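Local structure of nucleoside-diphosphate sugar epimerase (SulA family) (Corynebacterium glutamicum, 3OH8) at residues 53-65 / 76-90. The protein probably acts as an NAD(P)-dependent epimerase or related enzyme on nucleoside-diphosphate sugars. Sequence-based numbering, arbitrary orientation.
Sequences SLPAGLKWVARHD and TDVCLTAPVKALANW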
loop_
_atom_site.group_PDB
_atom_site.type_symbol
_atom_site.label_atom_id
_atom_site.label_comp_id
_atom_site.label_asym_id
_atom_site.label_seq_id
_atom_site.Cartn_x
_atom_site.Cartn_y
_atom_site.Cartn_z
ATOM N N SER A 53 -15.329 7.337 5.001
ATOM C CA SER A 53 -16.287 6.319 5.408
ATOM C C SER A 53 -15.853 5.728 6.745
ATOM O O SER A 53 -14.658 5.557 6.995
ATOM C CB SER A 53 -16.362 5.209 4.363
ATOM O OG SER A 53 -15.106 4.563 4.243
ATOM N N LEU A 54 -16.832 5.431 7.596
ATOM C CA LEU A 54 -16.612 4.820 8.902
ATOM C C LEU A 54 -17.478 3.566 8.965
ATOM O O LEU A 54 -18.260 3.316 8.054
ATOM C CB LEU A 54 -17.014 5.789 10.011
ATOM C CG LEU A 54 -15.989 6.823 10.492
ATOM C CD1 LEU A 54 -16.672 7.937 11.277
ATOM C CD2 LEU A 54 -14.927 6.149 11.334
ATOM N N PRO A 55 -17.362 2.771 10.037
ATOM C CA PRO A 55 -18.197 1.563 10.016
ATOM C C PRO A 55 -19.673 1.889 10.258
ATOM O O PRO A 55 -19.986 2.920 10.858
ATOM C CB PRO A 55 -17.643 0.722 11.179
ATOM C CG PRO A 55 -16.350 1.394 11.594
ATOM C CD PRO A 55 -16.524 2.841 11.244
ATOM N N ALA A 56 -20.562 1.023 9.781
ATOM C CA ALA A 56 -21.993 1.158 10.048
ATOM C C ALA A 56 -22.610 2.324 9.283
ATOM O O ALA A 56 -23.444 3.062 9.819
ATOM C CB ALA A 56 -22.244 1.313 11.549
ATOM N N GLY A 57 -22.191 2.482 8.030
ATOM C CA GLY A 57 -22.728 3.508 7.155
ATOM C C GLY A 57 -22.438 4.945 7.559
ATOM O O GLY A 57 -22.836 5.875 6.855
ATOM N N LEU A 58 -21.751 5.134 8.686
ATOM C CA LEU A 58 -21.416 6.476 9.151
ATOM C C LEU A 58 -20.293 7.109 8.319
ATOM O O LEU A 58 -19.553 6.411 7.607
ATOM C CB LEU A 58 -21.028 6.469 10.630
ATOM C CG LEU A 58 -22.099 6.135 11.672
ATOM C CD1 LEU A 58 -21.503 6.201 13.072
ATOM C CD2 LEU A 58 -23.278 7.081 11.554
ATOM N N LYS A 59 -20.178 8.433 8.414
ATOM C CA LYS A 59 -19.180 9.174 7.648
ATOM C C LYS A 59 -18.576 10.314 8.439
ATOM O O LYS A 59 -19.239 10.948 9.261
ATOM C CB LYS A 59 -19.766 9.682 6.331
ATOM C CG LYS A 59 -20.131 8.560 5.395
ATOM C CD LYS A 59 -20.650 9.050 4.067
ATOM C CE LYS A 59 -21.282 7.894 3.297
ATOM N NZ LYS A 59 -21.569 8.236 1.877
ATOM N N TRP A 60 -17.296 10.562 8.196
ATOM C CA TRP A 60 -16.611 11.660 8.845
ATOM C C TRP A 60 -16.290 12.724 7.802
ATOM O O TRP A 60 -15.662 12.435 6.777
ATOM C CB TRP A 60 -15.338 11.159 9.522
ATOM C CG TRP A 60 -14.623 12.210 10.300
ATOM C CD1 TRP A 60 -15.182 13.128 11.138
ATOM C CD2 TRP A 60 -13.209 12.447 10.331
ATOM N NE1 TRP A 60 -14.205 13.925 11.686
ATOM C CE2 TRP A 60 -12.987 13.527 11.207
ATOM C CE3 TRP A 60 -12.115 11.854 9.706
ATOM C CZ2 TRP A 60 -11.713 14.022 11.471
ATOM C CZ3 TRP A 60 -10.849 12.349 9.970
ATOM C CH2 TRP A 60 -10.660 13.419 10.846
ATOM N N VAL A 61 -16.739 13.948 8.063
ATOM C CA VAL A 61 -16.527 15.058 7.147
ATOM C C VAL A 61 -15.389 15.907 7.691
ATOM O O VAL A 61 -15.562 16.635 8.660
ATOM C CB VAL A 61 -17.789 15.928 7.009
ATOM C CG1 VAL A 61 -17.532 17.104 6.068
ATOM C CG2 VAL A 61 -18.960 15.083 6.514
ATOM N N ALA A 62 -14.217 15.782 7.081
ATOM C CA ALA A 62 -13.068 16.569 7.498
ATOM C C ALA A 62 -12.944 17.787 6.603
ATOM O O ALA A 62 -13.319 17.743 5.435
ATOM C CB ALA A 62 -11.800 15.733 7.439
ATOM N N ARG A 63 -12.411 18.872 7.154
ATOM C CA ARG A 63 -12.337 20.134 6.435
ATOM C C ARG A 63 -10.959 20.754 6.655
ATOM O O ARG A 63 -10.458 20.749 7.770
ATOM C CB ARG A 63 -13.423 21.061 6.992
ATOM C CG ARG A 63 -13.982 22.095 6.026
ATOM C CD ARG A 63 -15.146 22.842 6.680
ATOM N NE ARG A 63 -15.214 24.241 6.266
ATOM C CZ ARG A 63 -14.576 25.236 6.873
ATOM N NH1 ARG A 63 -13.807 24.996 7.932
ATOM N NH2 ARG A 63 -14.704 26.478 6.420
ATOM N N HIS A 64 -10.342 21.281 5.603
ATOM C CA HIS A 64 -9.088 22.006 5.776
ATOM C C HIS A 64 -9.400 23.435 6.219
ATOM O O HIS A 64 -10.327 24.060 5.709
ATOM C CB HIS A 64 -8.266 22.026 4.491
ATOM C CG HIS A 64 -7.625 20.713 4.152
ATOM N ND1 HIS A 64 -7.551 20.228 2.864
ATOM C CD2 HIS A 64 -7.021 19.783 4.936
ATOM C CE1 HIS A 64 -6.933 19.060 2.869
ATOM N NE2 HIS A 64 -6.602 18.767 4.108
ATOM N N ASP A 65 -8.621 23.939 7.166
ATOM C CA ASP A 65 -8.886 25.237 7.782
ATOM C C ASP A 65 -7.988 26.311 7.182
ATOM O O ASP A 65 -6.760 26.266 7.322
ATOM C CB ASP A 65 -8.674 25.138 9.289
ATOM C CG ASP A 65 -9.001 26.434 10.013
ATOM O OD1 ASP A 65 -9.350 27.423 9.336
ATOM O OD2 ASP A 65 -8.899 26.451 11.252
ATOM N N THR A 76 -4.075 22.430 8.009
ATOM C CA THR A 76 -4.761 22.008 9.232
ATOM C C THR A 76 -6.061 21.273 8.899
ATOM O O THR A 76 -6.837 21.743 8.060
ATOM C CB THR A 76 -5.078 23.236 10.138
ATOM O OG1 THR A 76 -3.857 23.878 10.541
ATOM C CG2 THR A 76 -5.835 22.807 11.384
ATOM N N ASP A 77 -6.290 20.122 9.532
ATOM C CA ASP A 77 -7.546 19.377 9.344
ATOM C C ASP A 77 -8.460 19.644 10.528
ATOM O O ASP A 77 -8.010 19.603 11.667
ATOM C CB ASP A 77 -7.319 17.853 9.281
ATOM C CG ASP A 77 -6.307 17.442 8.242
ATOM O OD1 ASP A 77 -6.340 17.969 7.114
ATOM O OD2 ASP A 77 -5.480 16.562 8.554
ATOM N N VAL A 78 -9.746 19.879 10.280
ATOM C CA VAL A 78 -10.676 20.097 11.384
ATOM C C VAL A 78 -11.995 19.359 11.189
ATOM O O VAL A 78 -12.456 19.194 10.063
ATOM C CB VAL A 78 -10.957 21.612 11.620
ATOM C CG1 VAL A 78 -9.656 22.363 11.866
ATOM C CG2 VAL A 78 -11.714 22.216 10.452
ATOM N N CYS A 79 -12.588 18.901 12.287
ATOM C CA CYS A 79 -13.943 18.354 12.246
ATOM C C CYS A 79 -14.896 19.097 13.178
ATOM O O CYS A 79 -14.597 19.282 14.357
ATOM C CB CYS A 79 -13.958 16.877 12.606
ATOM S SG CYS A 79 -15.636 16.210 12.531
ATOM N N LEU A 80 -16.050 19.498 12.648
ATOM C CA LEU A 80 -17.034 20.252 13.428
ATOM C C LEU A 80 -18.206 19.400 13.933
ATOM O O LEU A 80 -18.847 19.745 14.924
ATOM C CB LEU A 80 -17.546 21.469 12.635
ATOM C CG LEU A 80 -18.417 21.272 11.385
ATOM C CD1 LEU A 80 -19.873 21.071 11.771
ATOM C CD2 LEU A 80 -18.289 22.463 10.438
ATOM N N THR A 81 -18.486 18.295 13.249
ATOM C CA THR A 81 -19.570 17.406 13.658
ATOM C C THR A 81 -19.038 16.097 14.214
ATOM O O THR A 81 -17.946 15.666 13.875
ATOM C CB THR A 81 -20.540 17.106 12.503
ATOM O OG1 THR A 81 -19.800 16.875 11.297
ATOM C CG2 THR A 81 -21.484 18.275 12.298
ATOM N N ALA A 82 -19.840 15.453 15.052
ATOM C CA ALA A 82 -19.380 14.313 15.830
ATOM C C ALA A 82 -20.056 13.001 15.448
ATOM O O ALA A 82 -20.949 12.542 16.156
ATOM C CB ALA A 82 -19.607 14.590 17.313
ATOM N N PRO A 83 -19.633 12.382 14.337
ATOM C CA PRO A 83 -20.191 11.065 13.997
ATOM C C PRO A 83 -19.986 10.081 15.151
ATOM O O PRO A 83 -20.856 9.257 15.438
ATOM C CB PRO A 83 -19.375 10.646 12.774
ATOM C CG PRO A 83 -18.942 11.932 12.159
ATOM C CD PRO A 83 -18.722 12.890 13.297
ATOM N N VAL A 84 -18.829 10.178 15.798
ATOM C CA VAL A 84 -18.557 9.474 17.044
ATOM C C VAL A 84 -17.733 10.410 17.924
ATOM O O VAL A 84 -16.976 11.237 17.412
ATOM C CB VAL A 84 -17.789 8.159 16.811
ATOM C CG1 VAL A 84 -18.567 7.258 15.863
ATOM C CG2 VAL A 84 -16.394 8.435 16.260
ATOM N N LYS A 85 -17.886 10.300 19.239
ATOM C CA LYS A 85 -17.215 11.223 20.153
ATOM C C LYS A 85 -15.702 11.260 19.972
ATOM O O LYS A 85 -15.083 12.321 20.083
ATOM C CB LYS A 85 -17.566 10.912 21.609
ATOM C CG LYS A 85 -18.906 11.478 22.049
ATOM C CD LYS A 85 -18.922 11.822 23.537
ATOM C CE LYS A 85 -19.760 10.833 24.337
ATOM N NZ LYS A 85 -20.202 11.407 25.642
ATOM N N ALA A 86 -15.112 10.104 19.694
ATOM C CA ALA A 86 -13.667 9.997 19.543
ATOM C C ALA A 86 -13.140 10.798 18.355
ATOM O O ALA A 86 -12.005 11.276 18.370
ATOM C CB ALA A 86 -13.266 8.535 19.398
ATOM N N LEU A 87 -13.964 10.941 17.325
ATOM C CA LEU A 87 -13.510 11.543 16.083
ATOM C C LEU A 87 -14.053 12.952 15.936
ATOM O O LEU A 87 -14.047 13.525 14.845
ATOM C CB LEU A 87 -13.939 10.681 14.896
ATOM C CG LEU A 87 -13.158 10.835 13.593
ATOM C CD1 LEU A 87 -11.659 10.725 13.847
ATOM C CD2 LEU A 87 -13.612 9.787 12.593
ATOM N N ALA A 88 -14.511 13.517 17.045
ATOM C CA ALA A 88 -15.110 14.842 17.011
ATOM C C ALA A 88 -14.257 15.849 17.753
ATOM O O ALA A 88 -13.428 15.483 18.587
ATOM C CB ALA A 88 -16.504 14.807 17.598
ATOM N N ASN A 89 -14.482 17.123 17.456
ATOM C CA ASN A 89 -13.694 18.188 18.050
ATOM C C ASN A 89 -12.216 17.952 17.745
ATOM O O ASN A 89 -11.338 18.175 18.578
ATOM C CB ASN A 89 -13.943 18.249 19.555
ATOM C CG ASN A 89 -13.904 19.668 20.093
ATOM O OD1 ASN A 89 -14.920 20.364 20.114
ATOM N ND2 ASN A 89 -12.729 20.104 20.528
ATOM N N TRP A 90 -11.967 17.496 16.526
ATOM C CA TRP A 90 -10.642 17.088 16.089
ATOM C C TRP A 90 -9.967 18.237 15.347
ATOM O O TRP A 90 -10.543 18.819 14.429
ATOM C CB TRP A 90 -10.784 15.856 15.186
ATOM C CG TRP A 90 -9.521 15.367 14.526
ATOM C CD1 TRP A 90 -9.003 15.788 13.331
ATOM C CD2 TRP A 90 -8.640 14.348 15.006
ATOM N NE1 TRP A 90 -7.851 15.094 13.042
ATOM C CE2 TRP A 90 -7.606 14.206 14.057
ATOM C CE3 TRP A 90 -8.623 13.541 16.148
ATOM C CZ2 TRP A 90 -6.569 13.289 14.212
ATOM C CZ3 TRP A 90 -7.590 12.638 16.305
ATOM C CH2 TRP A 90 -6.577 12.516 15.340
HETATM O O HOH W 1 -18.229 14.582 10.524
HETATM O O HOH W 2 -5.080 24.175 6.023
#
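In the antiparallel sheet built from the N-terminal part of the chain, strands 59-64 and 74-78 form a beta hairpin, and W60, in the first strand, packs against residues 79-90 that follow the second. R63 and V78 are a hydrogen-bonded pair: R63 N donates to V78 O at 2.9 Å, and V78 N returns a bond to R63 O. The ladder continues with D65 N to T76 O, the donor tilted 26° from the carbonyl plane. Next to these bonds, H64 and D77 form a non-hydrogen-bonded pair whose side chains lie side by side. D77 OD1 sits at the edge of the imidazole, but the polar ends are held elsewhere, H64 ND1 by R44 O and D77 OD2 by H94 NE2.

Toward the W60 end, a water links V61 N to T81 OG1. W60, its CG anti to the backbone N (chi1 -176°), carries its indole among the side chains of 79-90. L87 CG makes a CH-pi contact over one face, 3.6 Å from the centroid of the five-membered ring, while A62 CB lies off-centre over the opposite face. The far edge of the indole meets the W90 face in a T-shaped pair, planes at 88° and W60 CZ2 3.7 Å from W90 CD1. L54 CD1 reaches L87 CD2 tip to tip at 3.8 Å and also touches P83. This is hairpin pairing within an antiparallel sheet, the chain leading on to strand 91-99 packed around a tryptophan.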